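Local atomic coordinates of nuclear fusion protein BIK1 (Saccharomyces cerevisiae, PDB entry 6FC6), a protein that binds microtubules and kinesin and is required for nuclear fusion and, in mitosis, for chromosome disjunction and nuclear segregation, the part described being its CAP-Gly domain. Residues A[36-42]-A[66-72]. Numbering follows the deposited sequence.
Sequences MFAGVDL and SGLFIQL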
# COMPACT_ATOMS: atom_id res chain seq x y z
N MET A 36 -7.10 1.19 -8.56
CA MET A 36 -6.73 0.28 -7.54
C MET A 36 -5.49 0.82 -6.86
O MET A 36 -4.72 1.52 -7.45
CB MET A 36 -6.49 -1.14 -8.10
CG MET A 36 -7.73 -1.80 -8.73
SD MET A 36 -9.02 -1.99 -7.49
CE MET A 36 -10.45 -2.79 -8.25
N PHE A 37 -5.32 0.48 -5.59
CA PHE A 37 -4.24 1.00 -4.77
C PHE A 37 -3.56 -0.11 -3.99
O PHE A 37 -4.17 -1.08 -3.59
CB PHE A 37 -4.71 2.07 -3.80
CG PHE A 37 -5.11 3.34 -4.47
CD1 PHE A 37 -6.38 3.47 -5.00
CD2 PHE A 37 -4.22 4.37 -4.65
CE1 PHE A 37 -6.72 4.66 -5.68
CE2 PHE A 37 -4.55 5.53 -5.31
CZ PHE A 37 -5.80 5.64 -5.86
N ALA A 38 -2.27 0.08 -3.74
CA ALA A 38 -1.58 -0.74 -2.76
C ALA A 38 -1.49 0.11 -1.51
O ALA A 38 -1.04 1.25 -1.59
CB ALA A 38 -0.21 -1.07 -3.26
N GLY A 39 -1.87 -0.43 -0.37
CA GLY A 39 -1.64 0.20 0.90
C GLY A 39 -0.41 -0.46 1.48
O GLY A 39 -0.36 -1.70 1.64
N VAL A 40 0.59 0.37 1.80
CA VAL A 40 1.83 -0.12 2.35
C VAL A 40 2.17 0.55 3.66
O VAL A 40 1.83 1.68 3.90
CB VAL A 40 3.02 0.05 1.38
CG1 VAL A 40 2.75 -0.50 0.01
CG2 VAL A 40 3.41 1.49 1.21
N ASP A 41 2.90 -0.16 4.51
CA ASP A 41 3.37 0.42 5.72
C ASP A 41 4.90 0.63 5.52
O ASP A 41 5.65 -0.34 5.35
CB ASP A 41 3.14 -0.54 6.85
CG ASP A 41 3.53 0.07 8.23
OD1 ASP A 41 4.22 1.08 8.25
OD2 ASP A 41 3.12 -0.48 9.30
N LEU A 42 5.34 1.87 5.55
CA LEU A 42 6.79 2.17 5.32
C LEU A 42 7.66 2.06 6.59
O LEU A 42 8.84 2.31 6.54
CB LEU A 42 6.93 3.54 4.72
CG LEU A 42 6.19 3.72 3.41
CD1 LEU A 42 6.05 5.15 3.02
CD2 LEU A 42 6.88 2.96 2.29
N SER A 66 3.06 6.16 8.94
CA SER A 66 3.84 5.24 8.14
C SER A 66 3.06 4.59 7.02
O SER A 66 3.63 3.83 6.24
CB SER A 66 4.50 4.16 9.02
OG SER A 66 3.56 3.33 9.63
N GLY A 67 1.77 4.86 6.96
CA GLY A 67 0.97 4.24 5.91
C GLY A 67 0.89 5.11 4.67
O GLY A 67 0.96 6.34 4.77
N LEU A 68 0.82 4.45 3.51
CA LEU A 68 0.70 5.19 2.23
C LEU A 68 -0.11 4.39 1.19
O LEU A 68 0.05 3.16 1.11
CB LEU A 68 2.08 5.43 1.68
CG LEU A 68 2.21 6.31 0.44
CD1 LEU A 68 1.86 7.77 0.82
CD2 LEU A 68 3.61 6.22 -0.12
N PHE A 69 -1.02 5.06 0.49
CA PHE A 69 -1.75 4.47 -0.62
C PHE A 69 -1.00 4.82 -1.88
O PHE A 69 -0.81 5.99 -2.13
CB PHE A 69 -3.18 4.95 -0.74
CG PHE A 69 -4.05 4.48 0.37
CD1 PHE A 69 -4.51 3.15 0.39
CD2 PHE A 69 -4.41 5.32 1.42
CE1 PHE A 69 -5.29 2.67 1.42
CE2 PHE A 69 -5.19 4.83 2.47
CZ PHE A 69 -5.64 3.50 2.46
N ILE A 70 -0.61 3.83 -2.69
CA ILE A 70 0.10 4.07 -3.95
C ILE A 70 -0.72 3.45 -5.07
O ILE A 70 -1.21 2.35 -4.90
CB ILE A 70 1.44 3.39 -3.96
CG1 ILE A 70 2.28 3.86 -2.76
CG2 ILE A 70 2.19 3.74 -5.29
CD1 ILE A 70 3.56 3.07 -2.55
N GLN A 71 -0.82 4.12 -6.20
CA GLN A 71 -1.57 3.56 -7.34
C GLN A 71 -0.97 2.24 -7.71
O GLN A 71 0.26 2.11 -7.80
CB GLN A 71 -1.48 4.47 -8.54
CG GLN A 71 -2.18 5.80 -8.33
CD GLN A 71 -2.15 6.61 -9.63
OE1 GLN A 71 -1.25 6.47 -10.44
NE2 GLN A 71 -3.15 7.44 -9.82
N LEU A 72 -1.80 1.22 -7.74
CA LEU A 72 -1.34 -0.14 -7.91
C LEU A 72 -0.42 -0.32 -9.14
O LEU A 72 0.54 -1.10 -9.08
CB LEU A 72 -2.51 -1.08 -7.97
CG LEU A 72 -2.18 -2.55 -8.22
CD1 LEU A 72 -1.34 -3.13 -7.08
CD2 LEU A 72 -3.46 -3.34 -8.42
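Val40 and Leu68 face each other in a hydrogen-bonded antiparallel pair, and strands 37-41 and 67-71 of the CAP-Gly domain illustrate how one sheet can serve a core and a ligand at once. Four backbone bonds join Ala38 with Ile70 and Val40 with Leu68, all but the slightly bent Leu68 N to Val40 O bond (150°) close to straight; Leu72 N to Met36 O and Leu42 N to Ser66 O continue the seam, six in all. The face carrying Val40 is buried: Val40 CG2 meets Ile70 CD1 at 4.1 Å, Leu42 CD1 reaches Leu68 CD2, and Ile16 of strand 13-16 covers Val40, Leu42 and Ile70. The looser end has the partly exposed Met36 and Gln71; Gln71 CG, not its amide, lies 3.8 Å from CE2 of the buried Phe37, and Gln71 also packs on the peptide backbone.

At the opposite end, Asp41 CG stands anti to its own nitrogen (chi1 -176°), which brings OD1 to the hydroxyl of Ser66; OG donates to OD1 over 2.7 Å from above the carboxylate plane. Leu43 N also binds OD1, and Glu62 N binds OD2. Replacing this aspartate with a leucine would probably leave Ser66 OG and both amides without this acceptor and free those segments to shift. The Phe69 ring meets the backbone of the bound Bim1 peptide, to which the Phe69 backbone hydrogen-bonds, while Phe37 meets an aromatic side chain of it edge-to-face. Buried apolar contacts and the Asp41 bonds thus hold the pair, consistent with a firm base for the aromatic residues that meet the peptide.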